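Local coordinates for protein galactose mutarotase related enzyme (Lactobacillus acidophilus, PDB 3DCD) that is of unproven function but probably binds carbohydrate and may act as a sugar isomerase, at residues 5-8 with 9-12; 24-27 with 28-31; 147-151 with 152-156; 163-166 with 167-171. All blocks are in the same frame, centred on the assembly; numbering follows the deposited sequence. Where two conformers were deposited one is given.

All four contacts are local turns in a single chain of the all-beta galactose mutarotase fold, met in series along the sequence. Contacts 1 and 2 are neighbours, their centres about 8 Å apart: the hairpin 5-12 leads through strand 10-15 into strand 20-26, whose end contact 2 closes, and backbone pairs M9 with A27 and K11 with K25 knit them into one three-stranded antiparallel sheet. Contact 3, in the loop between strands 136-147 and 159-164, lies about 16 Å from contact 2, centre to centre. Contact 4 begins on the last residues of strand 159-164, runs into strand 169-175 and stands about 26 Å from contact 3 between centres, so contacts 3 and 4 are turns at separate places.

Contact 1. Residues 5-8 with 9-12; sequences IENN and MIKV
E6 and K11 lie side by side on one face of a beta hairpin, the antiparallel connection of strand 2-6 to strand 10-15 that opens this three-stranded sheet. Their aliphatic parts touch first, E6 CB against K11 CG at 3.8 Å. The lysine chain is extended throughout, its CG anti to the backbone N (chi1 -179°), and runs alongside the glutamate so that its CD and CE pass the carboxylate. The charged ends stop short of a salt bridge, with 4.4 Å between E6 OE2 and K11 NZ; one water spans them, donating to OE2 and accepting from NZ. With E6 cut back to an alanine, the K11 ammonium would probably lose its water-mediated partner, and CD and CE the carboxylate they pass. The I5 and V12 side chains take the other face, pointing the same way, with I5 CG1 3.9 Å from V12 CB. L122 of strand 121-130 touches both, and Y115 and L117 of strand 109-118 add to the cover on I5, so this face is buried while the E6 side is more open to solvent. What fixes both pairs is the backbone ladder: I5 and V12 form a hydrogen-bonded pair, E6 and K11 the non-hydrogen-bonded pair beside it. Nearer the turn, N7 N donates to I10 O at 3.1 Å, almost straight at 167°. The same carbonyl oxygen is also approached by the alpha carbon of the preceding residue, a CA-H...O contact of 3.4 Å from E6 CA to I10 O.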
loop_
_atom_site.group_PDB
_atom_site.type_symbol
_atom_site.label_atom_id
_atom_site.label_comp_id
_atom_site.label_asym_id
_atom_site.label_seq_id
_atom_site.Cartn_x
_atom_site.Cartn_y
_atom_site.Cartn_z
ATOM N N ILE A 5 8.583 7.594 -15.528
ATOM C CA ILE A 5 7.528 7.392 -16.519
ATOM C C ILE A 5 6.655 8.651 -16.479
ATOM O O ILE A 5 6.463 9.243 -15.416
ATOM C CB ILE A 5 6.695 6.068 -16.314
ATOM C CG1 ILE A 5 5.956 6.039 -14.963
ATOM C CG2 ILE A 5 7.609 4.829 -16.470
ATOM C CD1 ILE A 5 4.912 4.913 -14.810
ATOM N N GLU A 6 6.155 9.078 -17.633
ATOM C CA GLU A 6 5.493 10.378 -17.710
ATOM C C GLU A 6 4.639 10.547 -18.947
ATOM O O GLU A 6 4.843 9.882 -19.963
ATOM C CB GLU A 6 6.520 11.523 -17.625
ATOM C CG GLU A 6 7.453 11.651 -18.811
ATOM C CD GLU A 6 8.365 12.867 -18.704
ATOM O OE1 GLU A 6 9.585 12.733 -18.927
ATOM O OE2 GLU A 6 7.862 13.969 -18.410
ATOM N N ASN A 7 3.661 11.438 -18.840
ATOM C CA ASN A 7 2.891 11.874 -19.989
ATOM C C ASN A 7 2.576 13.352 -19.830
ATOM O O ASN A 7 3.202 14.027 -19.011
ATOM C CB ASN A 7 1.623 11.025 -20.175
ATOM C CG ASN A 7 0.755 10.943 -18.914
ATOM O OD1 ASN A 7 0.074 9.947 -18.701
ATOM N ND2 ASN A 7 0.798 11.966 -18.079
ATOM N N ASN A 8 1.603 13.841 -20.597
ATOM C CA ASN A 8 1.185 15.231 -20.537
ATOM C C ASN A 8 0.428 15.639 -19.266
ATOM O O ASN A 8 0.161 16.833 -19.071
ATOM C CB ASN A 8 0.332 15.581 -21.764
ATOM C CG ASN A 8 1.124 15.569 -23.069
ATOM O OD1 ASN A 8 2.358 15.687 -23.082
ATOM N ND2 ASN A 8 0.405 15.441 -24.183
HETATM N N MSE A 9 0.079 14.661 -18.423
HETATM C CA MSE A 9 -0.700 14.907 -17.211
HETATM C C MSE A 9 0.153 14.817 -15.935
HETATM O O MSE A 9 0.070 15.689 -15.060
HETATM C CB MSE A 9 -1.869 13.917 -17.098
HETATM C CG MSE A 9 -2.836 13.893 -18.282
HETATM SE SE MSE A 9 -3.800 15.576 -18.463
HETATM C CE MSE A 9 -4.763 15.561 -16.727
ATOM N N ILE A 10 0.936 13.742 -15.817
ATOM C CA ILE A 10 1.655 13.445 -14.572
ATOM C C ILE A 10 3.053 12.876 -14.867
ATOM O O ILE A 10 3.281 12.272 -15.920
ATOM C CB ILE A 10 0.840 12.524 -13.578
ATOM C CG1 ILE A 10 0.476 11.171 -14.185
ATOM C CG2 ILE A 10 -0.461 13.216 -13.040
ATOM C CD1 ILE A 10 -0.175 10.196 -13.139
ATOM N N LYS A 11 3.989 13.122 -13.963
ATOM C CA LYS A 11 5.354 12.610 -14.096
ATOM C C LYS A 11 5.677 11.873 -12.806
ATOM O O LYS A 11 5.516 12.421 -11.705
ATOM C CB LYS A 11 6.357 13.744 -14.339
ATOM C CG LYS A 11 7.811 13.299 -14.504
ATOM C CD LYS A 11 8.725 14.496 -14.717
ATOM C CE LYS A 11 10.123 14.080 -15.166
ATOM N NZ LYS A 11 10.976 15.267 -15.581
ATOM N N VAL A 12 6.148 10.641 -12.961
ATOM C CA VAL A 12 6.303 9.725 -11.838
ATOM C C VAL A 12 7.747 9.262 -11.807
ATOM O O VAL A 12 8.296 8.856 -12.838
ATOM C CB VAL A 12 5.366 8.490 -11.968
ATOM C CG1 VAL A 12 5.516 7.565 -10.742
ATOM C CG2 VAL A 12 3.898 8.924 -12.129
HETATM O O HOH W 1 9.393 16.348 -17.770
#

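Contact 2. Residues 24-27 with 28-31; sequences VKSA and HTDE
A single hydroxyl, S26 OG, takes two successive backbone amides of the turn that follows it. H28 N and T29 N each donate to S26 OG at 3.0 Å, the T29 bond being the straighter, 159° against 137°. The oxygen reaches them because it stands opposite the S26 backbone N about the first torsion (chi1 166°), which swings it over the chain ahead; its other partner is the carboxylate of E297. Both amides are likely to lose their acceptor, and E297 its hydroxyl partner, if a valine stood in place of S26. T29 OG1 comes in beside the serine, 3.1 Å from S26 CB, and accepts from E31 N at 3.1 Å. That bond makes an ST turn, so a side-chain oxygen replaces a backbone carbonyl in holding the loop, while OG1 is also hydrogen-bonded to the hydroxyl of S293. The turn closes the end of strand 20-26 and sends the chain back beside it. On the outer side K25 and D30 run side by side, pointing the same way, though D30 is modelled in two conformers and this holds for one of them. Two backbone bonds tie the returning arm down: D30 N to S26 O, bent and tilted from the carbonyl plane, and S26 N to E31 O, 3.2 Å long and in the carbonyl plane.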
loop_
_atom_site.group_PDB
_atom_site.type_symbol
_atom_site.label_atom_id
_atom_site.label_comp_id
_atom_site.label_asym_id
_atom_site.label_seq_id
_atom_site.Cartn_x
_atom_site.Cartn_y
_atom_site.Cartn_z
ATOM N N VAL A 24 5.335 11.905 -7.471
ATOM C CA VAL A 24 4.300 12.032 -8.515
ATOM C C VAL A 24 3.983 13.512 -8.596
ATOM O O VAL A 24 3.583 14.100 -7.605
ATOM C CB VAL A 24 3.002 11.276 -8.166
ATOM C CG1 VAL A 24 1.874 11.600 -9.174
ATOM C CG2 VAL A 24 3.238 9.749 -8.072
ATOM N N LYS A 25 4.167 14.114 -9.763
ATOM C CA LYS A 25 3.902 15.522 -9.924
ATOM C C LYS A 25 2.936 15.794 -11.067
ATOM O O LYS A 25 3.006 15.153 -12.123
ATOM C CB LYS A 25 5.204 16.271 -10.184
ATOM C CG LYS A 25 6.047 16.524 -8.948
ATOM C CD LYS A 25 7.259 17.342 -9.361
ATOM C CE LYS A 25 8.513 16.770 -8.729
ATOM N NZ LYS A 25 9.668 17.719 -8.893
ATOM N N SER A 26 2.032 16.747 -10.863
ATOM C CA SER A 26 1.245 17.253 -11.982
ATOM C C SER A 26 2.140 17.914 -13.019
ATOM O O SER A 26 2.943 18.781 -12.691
ATOM C CB SER A 26 0.181 18.235 -11.505
ATOM O OG SER A 26 -0.354 18.942 -12.608
ATOM N N ALA A 27 1.985 17.502 -14.274
ATOM C CA ALA A 27 2.694 18.121 -15.382
ATOM C C ALA A 27 2.240 19.573 -15.577
ATOM O O ALA A 27 2.957 20.397 -16.148
ATOM C CB ALA A 27 2.451 17.317 -16.648
ATOM N N HIS A 28 1.053 19.892 -15.081
ATOM C CA HIS A 28 0.519 21.244 -15.236
ATOM C C HIS A 28 0.850 22.207 -14.098
ATOM O O HIS A 28 1.162 23.365 -14.348
ATOM C CB HIS A 28 -0.986 21.175 -15.409
ATOM C CG HIS A 28 -1.403 20.504 -16.670
ATOM N ND1 HIS A 28 -2.066 19.298 -16.681
ATOM C CD2 HIS A 28 -1.231 20.857 -17.966
ATOM C CE1 HIS A 28 -2.296 18.940 -17.933
ATOM N NE2 HIS A 28 -1.805 19.872 -18.731
ATOM N N THR A 29 0.766 21.726 -12.859
ATOM C CA THR A 29 0.868 22.594 -11.683
ATOM C C THR A 29 2.180 22.419 -10.906
ATOM O O THR A 29 2.527 23.270 -10.060
ATOM C CB THR A 29 -0.271 22.305 -10.705
ATOM O OG1 THR A 29 -0.049 21.033 -10.093
ATOM C CG2 THR A 29 -1.628 22.301 -11.420
ATOM N N ASP A 30 2.871 21.308 -11.195
ATOM C CA ASP A 30 4.115 20.904 -10.519
ATOM C C ASP A 30 3.895 20.533 -9.047
ATOM O O ASP A 30 4.852 20.345 -8.294
ATOM C CB ASP A 30 5.218 21.961 -10.678
ATOM C CG ASP A 30 6.612 21.399 -10.435
ATOM O OD1 ASP A 30 6.939 20.315 -10.970
ATOM O OD2 ASP A 30 7.382 22.058 -9.710
ATOM N N GLU A 31 2.634 20.382 -8.645
ATOM C CA GLU A 31 2.335 19.934 -7.275
ATOM C C GLU A 31 2.820 18.498 -7.026
ATOM O O GLU A 31 2.679 17.634 -7.890
ATOM C CB GLU A 31 0.837 20.084 -6.963
ATOM C CG GLU A 31 0.388 21.550 -6.898
ATOM C CD GLU A 31 -1.048 21.752 -6.430
ATOM O OE1 GLU A 31 -1.701 20.776 -5.971
ATOM O OE2 GLU A 31 -1.526 22.907 -6.540
#

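Contact 3. Residues 147-151 with 152-156; sequences NLPTD and HGENK
E154 folds its side chain back across the loop against the P149 and T150 backbone. The bend is at chi2, 98°, away from the usual staggered values; with CG beside the backbone N (chi1 -41°), it carries the carboxylate over the preceding chain instead of letting it extend outward. E154 OE1 then meets H152 N nearly along its own C-O axis, in a hydrogen bond of 2.7 Å that ties the glutamate to the tip of the loop. OE2 instead lies 3.0 Å from P149 O, a pairing of two acceptors that offers no bond in itself; a water donating to OE2 at 2.8 Å, and weakly held by D151 N, gives that oxygen a partner, with a weak hydrogen bond from N223 besides. T150 sits against the returning backbone through carbon: its CB is 3.3 Å from E154 O, and CG2 lies about as close. At the tip the H152 ring lies over the D151 peptide, while D151 CB reaches one ring face 4.0 Å above its plane, offset toward the rim. G153 takes a positive phi, 85°, as the chain reverses. At the base L148 CD1 touches K156 CG at 3.7 Å, the two side chains crossing obliquely; K156 then bends at chi3 and sends its ammonium to D197, in a salt bridge, and to the backbone carbonyl of D247. This loop joins strand 136-147 to strand 159-164, and L148, P149 and E154 all rest on F159 at the start of the latter strand.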
loop_
_atom_site.group_PDB
_atom_site.type_symbol
_atom_site.label_atom_id
_atom_site.label_comp_id
_atom_site.label_asym_id
_atom_site.label_seq_id
_atom_site.Cartn_x
_atom_site.Cartn_y
_atom_site.Cartn_z
ATOM N N ASN A 147 0.771 13.494 0.337
ATOM C CA ASN A 147 0.777 14.818 0.981
ATOM C C ASN A 147 -0.622 15.390 1.156
ATOM O O ASN A 147 -1.476 15.208 0.295
ATOM C CB ASN A 147 1.559 15.837 0.131
ATOM C CG ASN A 147 3.046 15.574 0.098
ATOM O OD1 ASN A 147 3.702 15.853 -0.903
ATOM N ND2 ASN A 147 3.595 15.092 1.195
ATOM N N LEU A 148 -0.844 16.108 2.258
ATOM C CA LEU A 148 -1.991 16.989 2.385
ATOM C C LEU A 148 -1.424 18.387 2.167
ATOM O O LEU A 148 -0.653 18.871 2.997
ATOM C CB LEU A 148 -2.633 16.880 3.774
ATOM C CG LEU A 148 -2.865 15.462 4.301
ATOM C CD1 LEU A 148 -3.398 15.519 5.712
ATOM C CD2 LEU A 148 -3.833 14.677 3.408
ATOM N N PRO A 149 -1.775 19.034 1.040
ATOM C CA PRO A 149 -1.192 20.367 0.776
ATOM C C PRO A 149 -1.695 21.418 1.767
ATOM O O PRO A 149 -2.878 21.452 2.093
ATOM C CB PRO A 149 -1.658 20.694 -0.649
ATOM C CG PRO A 149 -2.811 19.773 -0.902
ATOM C CD PRO A 149 -2.691 18.588 -0.025
ATOM N N THR A 150 -0.784 22.247 2.259
ATOM C CA THR A 150 -1.140 23.286 3.207
ATOM C C THR A 150 -0.420 24.596 2.853
ATOM O O THR A 150 -0.064 25.378 3.739
ATOM C CB THR A 150 -0.783 22.879 4.644
ATOM O OG1 THR A 150 0.638 22.713 4.738
ATOM C CG2 THR A 150 -1.505 21.587 5.060
ATOM N N ASP A 151 -0.226 24.838 1.556
ATOM C CA ASP A 151 0.479 26.047 1.101
ATOM C C ASP A 151 -0.425 27.278 0.999
ATOM O O ASP A 151 0.055 28.399 0.848
ATOM C CB ASP A 151 1.225 25.784 -0.220
ATOM C CG ASP A 151 2.437 24.878 -0.033
ATOM O OD1 ASP A 151 2.869 24.698 1.126
ATOM O OD2 ASP A 151 2.967 24.331 -1.031
ATOM N N HIS A 152 -1.735 27.073 1.085
ATOM C CA HIS A 152 -2.674 28.192 1.004
ATOM C C HIS A 152 -3.658 28.223 2.171
ATOM O O HIS A 152 -4.858 28.422 1.993
ATOM C CB HIS A 152 -3.352 28.227 -0.372
ATOM C CG HIS A 152 -2.367 28.295 -1.501
ATOM N ND1 HIS A 152 -1.679 29.448 -1.818
ATOM C CD2 HIS A 152 -1.900 27.336 -2.335
ATOM C CE1 HIS A 152 -0.855 29.205 -2.824
ATOM N NE2 HIS A 152 -0.970 27.930 -3.157
ATOM N N GLY A 153 -3.124 28.022 3.372
ATOM C CA GLY A 153 -3.902 28.189 4.595
ATOM C C GLY A 153 -4.720 26.978 5.009
ATOM O O GLY A 153 -5.508 27.064 5.963
ATOM N N GLU A 154 -4.559 25.859 4.304
ATOM C CA GLU A 154 -5.276 24.633 4.676
ATOM C C GLU A 154 -4.595 23.953 5.860
ATOM O O GLU A 154 -3.400 24.141 6.122
ATOM C CB GLU A 154 -5.381 23.609 3.522
ATOM C CG GLU A 154 -5.675 24.158 2.135
ATOM C CD GLU A 154 -4.406 24.303 1.326
ATOM O OE1 GLU A 154 -3.591 25.184 1.686
ATOM O OE2 GLU A 154 -4.208 23.504 0.366
ATOM N N ASN A 155 -5.377 23.131 6.541
ATOM C CA ASN A 155 -4.933 22.370 7.683
ATOM C C ASN A 155 -5.330 20.906 7.455
ATOM O O ASN A 155 -6.274 20.645 6.717
ATOM C CB ASN A 155 -5.647 22.897 8.926
ATOM C CG ASN A 155 -5.140 22.262 10.184
ATOM O OD1 ASN A 155 -4.106 22.681 10.725
ATOM N ND2 ASN A 155 -5.847 21.230 10.659
ATOM N N LYS A 156 -4.609 19.969 8.084
ATOM C CA LYS A 156 -4.959 18.537 8.023
ATOM C C LYS A 156 -6.448 18.265 8.263
ATOM O O LYS A 156 -7.025 17.400 7.611
ATOM C CB LYS A 156 -4.116 17.721 9.008
ATOM C CG LYS A 156 -4.555 16.247 9.143
ATOM C CD LYS A 156 -3.666 15.462 10.130
ATOM C CE LYS A 156 -2.225 15.383 9.666
ATOM N NZ LYS A 156 -1.440 14.587 10.668
HETATM O O HOH W 2 -1.989 24.362 -1.067
#

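Contact 4. Residues 163-166 with 167-171; sequences MHPS and VTRVR
R169 sends its guanidinium back to the preceding turn and grips one carbonyl oxygen, P165 O, end-on with both terminal nitrogens. The NH2 bond is 2.8 Å and falls on a lone pair in the carbonyl plane, whereas NH1, 3.0 Å from P165 O, comes almost straight down the carbonyl at 172°. The oxygen lies a little out of the guanidinium plane, about 17°. Both faces of the flat group are packed: V167 CG2 stands 3.8 Å above its centre, and M163 CE lies over the opposite face, offset toward the rim, 3.7 Å from R169 NE. The selenomethionine gets its methyl there by a bend at chi3 (58°), and its CB also reaches R169 NH1. This inner side is buried, with Y207, L209 and V216 touching M163. The outer side is much looser. S166 and V167 are exposed, P165 CB meets V167 CG1 only at 4.4 Å, and the V167 N to P165 O bond, 3.0 Å long, is weak and strongly bent. At the end of the turn V167 O is hydrogen-bonded to the T189 hydroxyl. The peptide before P165 is cis, and S166 sits at the centre of an inverse gamma turn: a tight connection by which the chain leaves strand 159-164 of the nine-stranded sheet and enters strand 169-175 of a small three-stranded antiparallel sheet.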
loop_
_atom_site.group_PDB
_atom_site.type_symbol
_atom_site.label_atom_id
_atom_site.label_comp_id
_atom_site.label_asym_id
_atom_site.label_seq_id
_atom_site.Cartn_x
_atom_site.Cartn_y
_atom_site.Cartn_z
HETATM N N MSE A 163 -15.287 6.759 1.153
HETATM C CA MSE A 163 -15.232 5.482 0.471
HETATM C C MSE A 163 -16.480 5.242 -0.364
HETATM O O MSE A 163 -17.602 5.528 0.068
HETATM C CB MSE A 163 -15.013 4.372 1.482
HETATM C CG MSE A 163 -13.818 4.642 2.364
HETATM SE SE MSE A 163 -13.459 3.158 3.570
HETATM C CE MSE A 163 -13.221 1.820 2.221
ATOM N N HIS A 164 -16.275 4.757 -1.582
ATOM C CA HIS A 164 -17.378 4.381 -2.450
ATOM C C HIS A 164 -17.233 2.889 -2.786
ATOM O O HIS A 164 -16.117 2.412 -2.949
ATOM C CB HIS A 164 -17.366 5.254 -3.705
ATOM C CG HIS A 164 -17.446 6.725 -3.410
ATOM N ND1 HIS A 164 -16.328 7.507 -3.188
ATOM C CD2 HIS A 164 -18.514 7.548 -3.275
ATOM C CE1 HIS A 164 -16.702 8.749 -2.945
ATOM N NE2 HIS A 164 -18.024 8.802 -2.992
ATOM N N PRO A 165 -18.351 2.130 -2.817
ATOM C CA PRO A 165 -19.744 2.517 -2.501
ATOM C C PRO A 165 -19.861 2.998 -1.064
ATOM O O PRO A 165 -19.048 2.603 -0.226
ATOM C CB PRO A 165 -20.518 1.197 -2.640
ATOM C CG PRO A 165 -19.656 0.309 -3.463
ATOM C CD PRO A 165 -18.240 0.706 -3.168
ATOM N N SER A 166 -20.864 3.834 -0.790
ATOM C CA SER A 166 -21.047 4.432 0.529
ATOM C C SER A 166 -21.832 3.465 1.385
ATOM O O SER A 166 -23.068 3.555 1.486
ATOM C CB SER A 166 -21.812 5.757 0.434
ATOM O OG SER A 166 -21.001 6.770 -0.162
ATOM N N VAL A 167 -21.113 2.534 1.997
ATOM C CA VAL A 167 -21.737 1.552 2.869
ATOM C C VAL A 167 -20.905 1.427 4.115
ATOM O O VAL A 167 -19.681 1.631 4.069
ATOM C CB VAL A 167 -21.893 0.175 2.201
ATOM C CG1 VAL A 167 -22.855 0.276 0.995
ATOM C CG2 VAL A 167 -20.541 -0.414 1.777
ATOM N N THR A 168 -21.563 1.097 5.227
ATOM C CA THR A 168 -20.865 0.818 6.472
ATOM C C THR A 168 -20.070 -0.480 6.309
ATOM O O THR A 168 -20.569 -1.462 5.732
ATOM C CB THR A 168 -21.874 0.749 7.633
ATOM O OG1 THR A 168 -22.415 2.064 7.841
ATOM C CG2 THR A 168 -21.178 0.380 8.907
ATOM N N ARG A 169 -18.829 -0.474 6.786
ATOM C CA ARG A 169 -17.918 -1.589 6.628
ATOM C C ARG A 169 -17.322 -1.990 7.969
ATOM O O ARG A 169 -17.223 -1.171 8.891
ATOM C CB ARG A 169 -16.772 -1.215 5.667
ATOM C CG ARG A 169 -17.160 -1.103 4.188
ATOM C CD ARG A 169 -16.012 -0.427 3.416
ATOM N NE ARG A 169 -16.254 -0.296 1.971
ATOM C CZ ARG A 169 -16.865 0.729 1.383
ATOM N NH1 ARG A 169 -17.371 1.735 2.096
ATOM N NH2 ARG A 169 -16.984 0.746 0.057
ATOM N N VAL A 170 -16.885 -3.242 8.073
ATOM C CA VAL A 170 -16.318 -3.730 9.329
ATOM C C VAL A 170 -14.903 -3.182 9.472
ATOM O O VAL A 170 -14.096 -3.312 8.544
ATOM C CB VAL A 170 -16.284 -5.269 9.375
ATOM C CG1 VAL A 170 -15.641 -5.759 10.672
ATOM C CG2 VAL A 170 -17.705 -5.837 9.241
ATOM N N ARG A 171 -14.624 -2.535 10.603
ATOM C CA ARG A 171 -13.251 -2.129 10.936
ATOM C C ARG A 171 -12.618 -3.198 11.808
ATOM O O ARG A 171 -13.260 -3.701 12.743
ATOM C CB ARG A 171 -13.238 -0.810 11.724
ATOM C CG ARG A 171 -11.819 -0.312 12.066
ATOM C CD ARG A 171 -11.854 0.772 13.126
ATOM N NE ARG A 171 -10.548 0.923 13.784
ATOM C CZ ARG A 171 -10.270 1.898 14.640
ATOM N NH1 ARG A 171 -11.203 2.795 14.943
ATOM N NH2 ARG A 171 -9.070 1.984 15.184
#